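Local coordinates for protein DNA replication factor Cdt1 (Mus musculus, PDB 3A4C) that licenses DNA replication by cooperating with CDC6 and the origin recognition complex to load the MCM complex onto DNA, and also promotes stable kinetochore-microtubule attachment in mitosis, at residues A41-S46 with G54-H59; R14-A19 with A95-H100; L62-E65 with W70-L73. All coordinates share one frame; numbering follows the deposited sequence.

Interaction 1 of 3, residues A41-S46 with G54-H59; sequences ARMVDS and GEMEKH
M56 reaches out from helix 53-66 and meets both M43 and V44 of helix 36-45. Within residues 54-59 the contact rests on this side chain alone; elsewhere on these helices E57 touches M36 and C40. Its first carbons run out toward the neighbour because CG stands anti to the backbone N (chi1 -173°); bends at the next two torsions bring SD to M43 and CE to V44. The S-methyl end lies against V44, with M56 CE 3.7 Å from V44 CG1, and the same branch also rests on the stem of the methionine, V44 CG1 lying 3.8 Å from M56 CB. These two side chains run antiparallel alongside each other. M43 instead crosses M56 at about a right angle: its own chain bends at the last torsion, and its methyl group, M43 CE, meets M56 SD at 3.8 Å. The two segments meet through apolar packing, with no hydrogen bond between them.

Polar bonds lie one shell out, within each segment. S46 OG donates to R42 O over 2.7 Å, one turn back along the chain. H59 ND1 gives its proton to E55 O at 2.7 Å, and the backbone N of H59 approaches that same oxygen from the opposite face of the carbonyl plane. With NE2 of the ring bonded to R14 NH2 of helix 3-27, the imidazole is fixed at both nitrogens.

M56 also touches T49 and L51 of the connecting loop. Each segment has its own touch on the long helix 3-27, S46 on V21 and H59 on L18.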
ATOM      1  N   ALA A  41       6.110   2.936  -9.421  1.00 11.34           N
ATOM      2  CA  ALA A  41       7.428   2.800 -10.040  1.00 11.21           C
ATOM      3  C   ALA A  41       8.520   2.790  -8.977  1.00 13.56           C
ATOM      4  O   ALA A  41       9.458   1.994  -9.035  1.00 14.77           O
ATOM      5  CB  ALA A  41       7.663   3.923 -11.042  1.00 13.38           C
ATOM      6  N   ARG A  42       8.396   3.662  -7.988  1.00 11.38           N
ATOM      7  CA  ARG A  42       9.389   3.713  -6.926  1.00 12.52           C
ATOM      8  C   ARG A  42       9.329   2.476  -6.028  1.00 14.38           C
ATOM      9  O   ARG A  42      10.357   1.977  -5.572  1.00 13.51           O
ATOM     10  CB  ARG A  42       9.218   4.987  -6.104  1.00 12.52           C
ATOM     11  CG  ARG A  42       9.601   6.217  -6.885  1.00 13.36           C
ATOM     12  CD  ARG A  42       9.583   7.466  -6.038  1.00 13.59           C
ATOM     13  NE  ARG A  42       9.673   8.645  -6.897  1.00 14.00           N
ATOM     14  CZ  ARG A  42       9.706   9.895  -6.455  1.00 15.54           C
ATOM     15  NH1 ARG A  42       9.684  10.143  -5.156  1.00 13.42           N
ATOM     16  NH2 ARG A  42       9.764  10.896  -7.316  1.00 12.96           N
ATOM     17  N   MET A  43       8.124   1.979  -5.777  1.00 10.18           N
ATOM     18  CA  MET A  43       7.975   0.816  -4.918  1.00 11.81           C
ATOM     19  C   MET A  43       8.534  -0.438  -5.576  1.00 11.17           C
ATOM     20  O   MET A  43       9.266  -1.191  -4.954  1.00  9.55           O
ATOM     21  CB  MET A  43       6.511   0.609  -4.539  1.00 10.12           C
ATOM     22  CG  MET A  43       6.033   1.619  -3.496  1.00 13.44           C
ATOM     23  SD  MET A  43       4.354   1.295  -2.984  1.00 18.31           S
ATOM     24  CE  MET A  43       4.598  -0.138  -1.918  1.00 15.92           C
ATOM     25  N   VAL A  44       8.196  -0.672  -6.837  1.00 10.48           N
ATOM     26  CA  VAL A  44       8.733  -1.853  -7.496  1.00  9.27           C
ATOM     27  C   VAL A  44      10.259  -1.773  -7.578  1.00 11.69           C
ATOM     28  O   VAL A  44      10.944  -2.782  -7.460  1.00 14.49           O
ATOM     29  CB  VAL A  44       8.113  -2.084  -8.883  1.00 13.64           C
ATOM     30  CG1 VAL A  44       6.613  -2.357  -8.751  1.00 12.28           C
ATOM     31  CG2 VAL A  44       8.378  -0.900  -9.798  1.00 21.43           C
ATOM     32  N   ASP A  45      10.794  -0.568  -7.753  1.00 10.33           N
ATOM     33  CA  ASP A  45      12.246  -0.403  -7.869  1.00 11.10           C
ATOM     34  C   ASP A  45      12.972  -0.450  -6.527  1.00 12.11           C
ATOM     35  O   ASP A  45      14.201  -0.501  -6.490  1.00 15.39           O
ATOM     36  CB  ASP A  45      12.577   0.935  -8.509  1.00  9.91           C
ATOM     37  CG  ASP A  45      12.312   0.964  -9.986  1.00 14.12           C
ATOM     38  OD1 ASP A  45      11.847  -0.049 -10.550  1.00 12.04           O
ATOM     39  OD2 ASP A  45      12.586   2.024 -10.583  1.00 16.94           O
ATOM     40  N   SER A  46      12.224  -0.404  -5.433  1.00  8.87           N
ATOM     41  CA  SER A  46      12.821  -0.272  -4.101  1.00 10.43           C
ATOM     42  C   SER A  46      13.026  -1.598  -3.379  1.00 11.68           C
ATOM     43  O   SER A  46      13.606  -1.647  -2.294  1.00 14.79           O
ATOM     44  CB  SER A  46      11.956   0.643  -3.225  1.00 12.64           C
ATOM     45  OG  SER A  46      12.153   1.998  -3.575  1.00 17.77           O
ATOM     46  N   GLY A  54       1.561  -2.384 -12.356  1.00 20.10           N
ATOM     47  CA  GLY A  54       0.114  -2.566 -12.343  1.00 16.58           C
ATOM     48  C   GLY A  54      -0.348  -3.412 -11.169  1.00 15.77           C
ATOM     49  O   GLY A  54      -1.347  -3.101 -10.515  1.00 16.57           O
ATOM     50  N   GLU A  55       0.387  -4.482 -10.892  1.00 13.32           N
ATOM     51  CA  GLU A  55       0.082  -5.338  -9.753  1.00 14.62           C
ATOM     52  C   GLU A  55       0.376  -4.621  -8.445  1.00 14.07           C
ATOM     53  O   GLU A  55      -0.326  -4.810  -7.467  1.00 14.16           O
ATOM     54  CB  GLU A  55       0.864  -6.650  -9.832  1.00 17.46           C
ATOM     55  CG  GLU A  55       0.409  -7.557 -10.962  1.00 20.18           C
ATOM     56  CD  GLU A  55       1.417  -8.644 -11.295  1.00 24.77           C
ATOM     57  OE1 GLU A  55       1.035  -9.626 -11.968  1.00 29.91           O
ATOM     58  OE2 GLU A  55       2.591  -8.518 -10.897  1.00 23.40           O
ATOM     59  N   MET A  56       1.424  -3.805  -8.433  1.00 13.35           N
ATOM     60  CA  MET A  56       1.731  -2.974  -7.272  1.00 14.15           C
ATOM     61  C   MET A  56       0.577  -2.005  -6.990  1.00 13.34           C
ATOM     62  O   MET A  56       0.175  -1.821  -5.839  1.00 12.35           O
ATOM     63  CB  MET A  56       3.045  -2.215  -7.494  1.00 13.59           C
ATOM     64  CG  MET A  56       3.550  -1.443  -6.283  1.00 10.33           C
ATOM     65  SD  MET A  56       3.887  -2.500  -4.854  1.00 12.29           S
ATOM     66  CE  MET A  56       5.409  -3.308  -5.365  1.00 13.14           C
ATOM     67  N   GLU A  57       0.031  -1.396  -8.036  1.00 11.95           N
ATOM     68  CA  GLU A  57      -1.096  -0.487  -7.843  1.00 12.67           C
ATOM     69  C   GLU A  57      -2.225  -1.202  -7.127  1.00 10.75           C
ATOM     70  O   GLU A  57      -2.845  -0.654  -6.226  1.00 12.45           O
ATOM     71  CB  GLU A  57      -1.618   0.074  -9.168  1.00 14.01           C
ATOM     72  CG  GLU A  57      -2.827   0.983  -8.970  1.00 14.83           C
ATOM     73  CD  GLU A  57      -3.260   1.682 -10.240  1.00 27.12           C
ATOM     74  OE1 GLU A  57      -3.437   2.917 -10.208  1.00 34.69           O
ATOM     75  OE2 GLU A  57      -3.426   0.998 -11.265  1.00 28.68           O
ATOM     76  N   LYS A  58      -2.493  -2.432  -7.540  1.00 11.35           N
ATOM     77  CA  LYS A  58      -3.546  -3.218  -6.913  1.00 12.68           C
ATOM     78  C   LYS A  58      -3.299  -3.387  -5.409  1.00 14.22           C
ATOM     79  O   LYS A  58      -4.223  -3.275  -4.609  1.00 12.70           O
ATOM     80  CB  LYS A  58      -3.667  -4.579  -7.595  1.00 15.46           C
ATOM     81  CG  LYS A  58      -4.307  -4.528  -8.985  1.00 17.44           C
ATOM     82  CD  LYS A  58      -4.312  -5.919  -9.612  1.00 21.89           C
ATOM     83  CE  LYS A  58      -4.707  -5.874 -11.080  1.00 29.96           C
ATOM     84  NZ  LYS A  58      -6.083  -5.336 -11.249  1.00 32.56           N
ATOM     85  N   HIS A  59      -2.051  -3.642  -5.027  1.00  9.87           N
ATOM     86  CA  HIS A  59      -1.713  -3.801  -3.607  1.00  8.54           C
ATOM     87  C   HIS A  59      -1.830  -2.503  -2.830  1.00 10.18           C
ATOM     88  O   HIS A  59      -2.209  -2.508  -1.660  1.00 11.27           O
ATOM     89  CB  HIS A  59      -0.305  -4.369  -3.440  1.00 10.51           C
ATOM     90  CG  HIS A  59      -0.193  -5.803  -3.834  1.00 11.79           C
ATOM     91  ND1 HIS A  59      -0.276  -6.220  -5.145  1.00 14.92           N
ATOM     92  CD2 HIS A  59      -0.027  -6.923  -3.090  1.00 13.83           C
ATOM     93  CE1 HIS A  59      -0.157  -7.535  -5.192  1.00 15.44           C
ATOM     94  NE2 HIS A  59      -0.007  -7.985  -3.959  1.00 13.10           N
TER

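Interaction 2 of 3, residues R14-A19 with A95-H100; sequences RLPELA and ARLAHH
L97 projects from helix 90-104 into the backbone and side chains of L15 and P16 on helix 3-27, and virtually the whole contact is its doing. The interaction between the two segments is apolar, and one methyl branch carries it. L97 CD2 sits 3.8 Å from P16 N and 3.9 Å from L15 C, so the methyl rests against the peptide link joining the two residues as well as on their side chains; P16 CA is likewise 3.8 Å from L97 CD2. A chi1 of 177° extends the leucine away from its own N and sends the branch outward far enough to get there.

The side-chain contacts flank this point. L15 CB lies 4.1 Å from L97 CD2, while L15 CG swings to the side of its own backbone N and the rest of that leucine packs elsewhere in the interior. P16 offers the CG corner of its ring, also 4.1 Å from L97 CD2, and the two side chains are nearly perpendicular. L15 and L97 are buried, whereas the proline is exposed and marks the outer margin of the packing.

No hydrogen bond joins the two segments. The backbone of helix 3-27 is kinked here, since the N atoms of P16 and E17 make no bond to the preceding turn; for P16 this follows from having no N-H at all. Regular bonding resumes at L18, whose N donates to R14 O at 3.0 Å, and continues with A19 N to L15 O at 2.7 Å.

Beyond the two segments, L97 rests on L66 and L15 on H59, both of helix 53-66, and A19 packs on W70. The carboxy-terminal helix 90-104 is therefore seated beside the long first helix, with helix 53-66 touching both.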
ATOM      1  N   ARG A  14       1.544  -9.822   1.416  1.00 15.50           N
ATOM      2  CA  ARG A  14       2.608  -8.911   0.997  1.00 14.51           C
ATOM      3  C   ARG A  14       2.527  -7.548   1.668  1.00 12.46           C
ATOM      4  O   ARG A  14       3.491  -6.785   1.643  1.00 11.23           O
ATOM      5  CB  ARG A  14       2.567  -8.698  -0.517  1.00 13.27           C
ATOM      6  CG  ARG A  14       2.704  -9.956  -1.342  1.00 17.42           C
ATOM      7  CD  ARG A  14       2.874  -9.632  -2.815  1.00 20.82           C
ATOM      8  NE  ARG A  14       2.975 -10.851  -3.613  1.00 22.63           N
ATOM      9  CZ  ARG A  14       1.958 -11.407  -4.262  1.00 27.48           C
ATOM     10  NH1 ARG A  14       2.144 -12.523  -4.957  1.00 25.04           N
ATOM     11  NH2 ARG A  14       0.755 -10.850  -4.222  1.00 20.62           N
ATOM     12  N   LEU A  15       1.370  -7.217   2.230  1.00 11.96           N
ATOM     13  CA  LEU A  15       1.102  -5.831   2.618  1.00 10.41           C
ATOM     14  C   LEU A  15       1.985  -5.261   3.733  1.00 10.32           C
ATOM     15  O   LEU A  15       2.377  -4.094   3.674  1.00 11.40           O
ATOM     16  CB  LEU A  15      -0.380  -5.634   2.944  1.00 11.33           C
ATOM     17  CG  LEU A  15      -1.283  -5.803   1.716  1.00 12.01           C
ATOM     18  CD1 LEU A  15      -2.694  -5.345   2.035  1.00 12.56           C
ATOM     19  CD2 LEU A  15      -0.705  -5.034   0.534  1.00 13.97           C
ATOM     20  N   PRO A  16       2.287  -6.064   4.765  1.00 12.74           N
ATOM     21  CA  PRO A  16       3.123  -5.470   5.814  1.00 12.40           C
ATOM     22  C   PRO A  16       4.462  -4.990   5.251  1.00 13.75           C
ATOM     23  O   PRO A  16       4.894  -3.878   5.557  1.00 11.36           O
ATOM     24  CB  PRO A  16       3.314  -6.624   6.802  1.00 16.59           C
ATOM     25  CG  PRO A  16       2.058  -7.461   6.626  1.00 15.04           C
ATOM     26  CD  PRO A  16       1.779  -7.399   5.138  1.00 13.73           C
ATOM     27  N   GLU A  17       5.099  -5.806   4.418  1.00 11.99           N
ATOM     28  CA  GLU A  17       6.374  -5.404   3.824  1.00 13.59           C
ATOM     29  C   GLU A  17       6.207  -4.271   2.835  1.00 12.76           C
ATOM     30  O   GLU A  17       7.012  -3.342   2.817  1.00 12.03           O
ATOM     31  CB  GLU A  17       7.085  -6.591   3.168  1.00 16.38           C
ATOM     32  CG  GLU A  17       7.753  -7.499   4.199  1.00 24.07           C
ATOM     33  CD  GLU A  17       8.569  -8.608   3.577  1.00 26.73           C
ATOM     34  OE1 GLU A  17       8.434  -8.828   2.353  1.00 35.51           O
ATOM     35  OE2 GLU A  17       9.353  -9.256   4.314  1.00 33.06           O
ATOM     36  N   LEU A  18       5.166  -4.349   2.005  1.00 11.73           N
ATOM     37  CA  LEU A  18       4.873  -3.274   1.058  1.00 13.18           C
ATOM     38  C   LEU A  18       4.583  -1.947   1.756  1.00  9.21           C
ATOM     39  O   LEU A  18       4.930  -0.883   1.248  1.00  9.59           O
ATOM     40  CB  LEU A  18       3.712  -3.665   0.142  1.00 13.98           C
ATOM     41  CG  LEU A  18       4.047  -4.143  -1.276  1.00 23.35           C
ATOM     42  CD1 LEU A  18       5.467  -4.642  -1.419  1.00 16.93           C
ATOM     43  CD2 LEU A  18       3.040  -5.178  -1.800  1.00 12.84           C
ATOM     44  N   ALA A  19       3.944  -2.003   2.918  1.00 10.00           N
ATOM     45  CA  ALA A  19       3.668  -0.785   3.666  1.00 12.21           C
ATOM     46  C   ALA A  19       4.963  -0.109   4.097  1.00  9.78           C
ATOM     47  O   ALA A  19       5.053   1.113   4.119  1.00  9.92           O
ATOM     48  CB  ALA A  19       2.802  -1.084   4.865  1.00 11.81           C
ATOM     49  N   ALA A  95       0.317  -2.979  13.411  1.00 18.57           N
ATOM     50  CA  ALA A  95      -0.526  -3.780  14.296  1.00 18.33           C
ATOM     51  C   ALA A  95      -1.973  -3.759  13.800  1.00 15.09           C
ATOM     52  O   ALA A  95      -2.650  -4.785  13.779  1.00 16.17           O
ATOM     53  CB  ALA A  95      -0.441  -3.269  15.723  1.00 21.57           C
ATOM     54  N   ARG A  96      -2.451  -2.585  13.404  1.00 13.61           N
ATOM     55  CA  ARG A  96      -3.807  -2.473  12.874  1.00 16.69           C
ATOM     56  C   ARG A  96      -3.986  -3.296  11.604  1.00 17.24           C
ATOM     57  O   ARG A  96      -5.000  -3.968  11.431  1.00 16.01           O
ATOM     58  CB  ARG A  96      -4.191  -1.011  12.622  1.00 17.96           C
ATOM     59  CG  ARG A  96      -4.498  -0.252  13.899  1.00 27.15           C
ATOM     60  CD  ARG A  96      -5.246   1.042  13.634  1.00 26.63           C
ATOM     61  NE  ARG A  96      -4.451   2.008  12.885  1.00 30.65           N
ATOM     62  CZ  ARG A  96      -3.438   2.698  13.397  1.00 35.04           C
ATOM     63  NH1 ARG A  96      -3.077   2.521  14.663  1.00 36.45           N
ATOM     64  NH2 ARG A  96      -2.779   3.566  12.638  1.00 35.87           N
ATOM     65  N   LEU A  97      -3.008  -3.230  10.706  1.00 14.67           N
ATOM     66  CA  LEU A  97      -3.045  -4.035   9.490  1.00 12.96           C
ATOM     67  C   LEU A  97      -3.157  -5.530   9.811  1.00 16.76           C
ATOM     68  O   LEU A  97      -4.000  -6.241   9.251  1.00 14.41           O
ATOM     69  CB  LEU A  97      -1.801  -3.762   8.642  1.00 16.90           C
ATOM     70  CG  LEU A  97      -1.599  -4.546   7.347  1.00 15.92           C
ATOM     71  CD1 LEU A  97      -2.753  -4.291   6.382  1.00 18.26           C
ATOM     72  CD2 LEU A  97      -0.288  -4.128   6.716  1.00 15.58           C
ATOM     73  N   ALA A  98      -2.303  -6.005  10.712  1.00 15.84           N
ATOM     74  CA  ALA A  98      -2.326  -7.403  11.124  1.00 14.96           C
ATOM     75  C   ALA A  98      -3.683  -7.800  11.689  1.00 15.42           C
ATOM     76  O   ALA A  98      -4.195  -8.880  11.395  1.00 17.12           O
ATOM     77  CB  ALA A  98      -1.232  -7.674  12.157  1.00 18.82           C
ATOM     78  N   HIS A  99      -4.257  -6.930  12.512  1.00 17.26           N
ATOM     79  CA  HIS A  99      -5.565  -7.198  13.107  1.00 19.52           C
ATOM     80  C   HIS A  99      -6.660  -7.303  12.044  1.00 20.71           C
ATOM     81  O   HIS A  99      -7.478  -8.222  12.069  1.00 16.67           O
ATOM     82  CB  HIS A  99      -5.935  -6.103  14.103  1.00 22.49           C
ATOM     83  CG  HIS A  99      -7.389  -6.086  14.458  1.00 31.06           C
ATOM     84  ND1 HIS A  99      -7.920  -6.873  15.458  1.00 37.29           N
ATOM     85  CD2 HIS A  99      -8.429  -5.395  13.930  1.00 31.07           C
ATOM     86  CE1 HIS A  99      -9.222  -6.658  15.539  1.00 34.22           C
ATOM     87  NE2 HIS A  99      -9.555  -5.762  14.627  1.00 36.15           N
ATOM     88  N   HIS A 100      -6.682  -6.343  11.125  1.00 16.90           N
ATOM     89  CA  HIS A 100      -7.640  -6.366  10.024  1.00 16.61           C
ATOM     90  C   HIS A 100      -7.541  -7.646   9.222  1.00 15.72           C
ATOM     91  O   HIS A 100      -8.552  -8.289   8.931  1.00 17.65           O
ATOM     92  CB  HIS A 100      -7.406  -5.184   9.085  1.00 17.43           C
ATOM     93  CG  HIS A 100      -7.632  -3.856   9.729  1.00 21.29           C
ATOM     94  ND1 HIS A 100      -8.321  -3.714  10.913  1.00 25.39           N
ATOM     95  CD2 HIS A 100      -7.272  -2.608   9.350  1.00 22.91           C
ATOM     96  CE1 HIS A 100      -8.374  -2.434  11.238  1.00 27.76           C
ATOM     97  NE2 HIS A 100      -7.745  -1.743  10.305  1.00 25.50           N
TER

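Interaction 3 of 3, residues L62-E65 with W70-L73; sequences LLAE and WLSL
L63 and A64 of helix 53-66 face W70, just before strand 71-76, and L71 and L73 within it, with L71 at the middle of the contact. L71 points at the helix, its side chain set square across that of L63. Its first torsion is fully extended (chi1 -172°), which carries the L71 CD2 methyl to 3.7 Å from A64 N and 3.8 Å from L63 CB. The small A64 side chain lets the strand come close: A64 CA and L71 CA are only 5.0 Å apart. From the same alanine, CB meets the tip of L73, with A64 CB to L73 CD1 at 3.8 Å.

W70 comes in by its rim. The branch point of L63 lies near the plane of the indole, L63 CG being 4.2 Å from W70 CZ3, so this is an edge contact and no stacking over the ring face is involved.

One water bridges the backbones beside these apolar groups. It donates to A64 O at 2.7 Å and to L71 O at 2.8 Å, tying the last part of the helix to the strand without a direct hydrogen bond.

Strand 71-76 pairs with strand 79-84, on whose V82 and L84 L71 also packs. A helix packed on the beta hairpin that follows it is characteristic of the winged helix fold, to which this C-terminal domain of Cdt1 belongs.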
ATOM      1  N   LEU A  62      -5.406  -1.950  -2.101  1.00  9.76           N
ATOM      2  CA  LEU A  62      -5.792  -2.782  -0.958  1.00 10.21           C
ATOM      3  C   LEU A  62      -5.373  -2.124   0.350  1.00 12.31           C
ATOM      4  O   LEU A  62      -6.125  -2.104   1.317  1.00 14.27           O
ATOM      5  CB  LEU A  62      -5.152  -4.166  -1.055  1.00 12.10           C
ATOM      6  CG  LEU A  62      -5.649  -5.104  -2.150  1.00 18.67           C
ATOM      7  CD1 LEU A  62      -5.106  -6.522  -1.880  1.00 21.79           C
ATOM      8  CD2 LEU A  62      -7.161  -5.117  -2.182  1.00 17.60           C
ATOM      9  N   LEU A  63      -4.165  -1.575   0.372  1.00 10.33           N
ATOM     10  CA  LEU A  63      -3.646  -0.902   1.559  1.00  9.13           C
ATOM     11  C   LEU A  63      -4.494   0.326   1.902  1.00 12.44           C
ATOM     12  O   LEU A  63      -4.762   0.617   3.075  1.00 10.93           O
ATOM     13  CB  LEU A  63      -2.207  -0.478   1.269  1.00 17.54           C
ATOM     14  CG  LEU A  63      -1.081  -0.515   2.295  1.00 19.07           C
ATOM     15  CD1 LEU A  63      -1.212  -1.668   3.303  1.00 14.38           C
ATOM     16  CD2 LEU A  63       0.238  -0.583   1.520  1.00 18.32           C
ATOM     17  N   ALA A  64      -4.908   1.056   0.870  1.00 10.16           N
ATOM     18  CA  ALA A  64      -5.753   2.237   1.054  1.00 10.90           C
ATOM     19  C   ALA A  64      -7.112   1.846   1.610  1.00 14.20           C
ATOM     20  O   ALA A  64      -7.727   2.599   2.362  1.00 15.77           O
ATOM     21  CB  ALA A  64      -5.915   3.003  -0.270  1.00 12.87           C
ATOM     22  N   GLU A  65      -7.575   0.662   1.230  1.00 11.11           N
ATOM     23  CA  GLU A  65      -8.850   0.139   1.705  1.00 11.00           C
ATOM     24  C   GLU A  65      -8.754  -0.379   3.137  1.00 12.55           C
ATOM     25  O   GLU A  65      -9.690  -0.226   3.923  1.00 12.28           O
ATOM     26  CB  GLU A  65      -9.330  -0.970   0.768  1.00 11.58           C
ATOM     27  CG  GLU A  65      -9.880  -0.395  -0.532  1.00 11.61           C
ATOM     28  CD  GLU A  65      -9.944  -1.399  -1.645  1.00 12.78           C
ATOM     29  OE1 GLU A  65      -9.511  -2.560  -1.447  1.00 12.41           O
ATOM     30  OE2 GLU A  65     -10.430  -1.017  -2.728  1.00 14.36           O
ATOM     31  N   TRP A  70      -4.596   6.191   7.125  1.00 16.96           N
ATOM     32  CA  TRP A  70      -3.188   6.405   6.833  1.00 15.29           C
ATOM     33  C   TRP A  70      -3.002   6.815   5.383  1.00 15.69           C
ATOM     34  O   TRP A  70      -2.363   7.820   5.086  1.00 19.56           O
ATOM     35  CB  TRP A  70      -2.397   5.124   7.100  1.00 14.85           C
ATOM     36  CG  TRP A  70      -0.940   5.230   6.796  1.00 18.73           C
ATOM     37  CD1 TRP A  70      -0.097   6.231   7.168  1.00 19.08           C
ATOM     38  CD2 TRP A  70      -0.141   4.276   6.079  1.00 17.14           C
ATOM     39  NE1 TRP A  70       1.179   5.967   6.721  1.00 18.99           N
ATOM     40  CE2 TRP A  70       1.177   4.770   6.053  1.00 16.61           C
ATOM     41  CE3 TRP A  70      -0.416   3.054   5.457  1.00 16.04           C
ATOM     42  CZ2 TRP A  70       2.219   4.087   5.427  1.00 15.74           C
ATOM     43  CZ3 TRP A  70       0.624   2.372   4.837  1.00 16.86           C
ATOM     44  CH2 TRP A  70       1.923   2.892   4.828  1.00 18.00           C
ATOM     45  N   LEU A  71      -3.573   6.021   4.485  1.00 15.01           N
ATOM     46  CA  LEU A  71      -3.325   6.153   3.055  1.00 13.91           C
ATOM     47  C   LEU A  71      -4.550   6.682   2.325  1.00 22.48           C
ATOM     48  O   LEU A  71      -5.587   6.022   2.288  1.00 22.41           O
ATOM     49  CB  LEU A  71      -2.934   4.787   2.485  1.00 17.92           C
ATOM     50  CG  LEU A  71      -2.447   4.684   1.042  1.00 22.08           C
ATOM     51  CD1 LEU A  71      -1.343   5.663   0.784  1.00 24.15           C
ATOM     52  CD2 LEU A  71      -1.950   3.270   0.786  1.00 18.60           C
ATOM     53  N   SER A  72      -4.414   7.867   1.734  1.00 15.80           N
ATOM     54  CA  SER A  72      -5.508   8.516   1.028  1.00 16.74           C
ATOM     55  C   SER A  72      -5.186   8.596  -0.469  1.00 16.46           C
ATOM     56  O   SER A  72      -4.033   8.777  -0.849  1.00 15.68           O
ATOM     57  CB  SER A  72      -5.706   9.925   1.601  1.00 22.29           C
ATOM     58  OG  SER A  72      -7.065  10.315   1.545  1.00 42.47           O
ATOM     59  N   LEU A  73      -6.206   8.443  -1.307  1.00 12.73           N
ATOM     60  CA  LEU A  73      -6.054   8.576  -2.753  1.00 11.43           C
ATOM     61  C   LEU A  73      -6.959   9.697  -3.228  1.00 16.08           C
ATOM     62  O   LEU A  73      -8.126   9.751  -2.845  1.00 17.46           O
ATOM     63  CB  LEU A  73      -6.469   7.288  -3.445  1.00 14.63           C
ATOM     64  CG  LEU A  73      -5.746   6.032  -2.978  1.00 14.63           C
ATOM     65  CD1 LEU A  73      -6.427   4.807  -3.552  1.00 12.66           C
ATOM     66  CD2 LEU A  73      -4.305   6.107  -3.430  1.00 15.94           C
TER
HETATM   67  O   HOH W   1      -8.115   5.171   1.573  1.00 17.71           O

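Overall arrangement
All three contacts are mainly buried and apolar, with no direct hydrogen bond across any of them. Helix 53-66 is common to interactions 1 and 3, meeting helix 36-45 through M56, against a methionine and a valine, and the loop and first hairpin strand through leucines, an alanine and the rim of an indole. Interaction 2 instead brings together helices from the two ends of the chain, spanning the other two in sequence, and its proline reaches the surface. A water bridges the backbones in interaction 3. Interactions 1 and 2, on opposite sides of the chain's centre, are joined by the H59-R14 bond as well as packing, while 2 and 3 meet by packing of L15 on L62 and L63 and of A19 on L63 and W70.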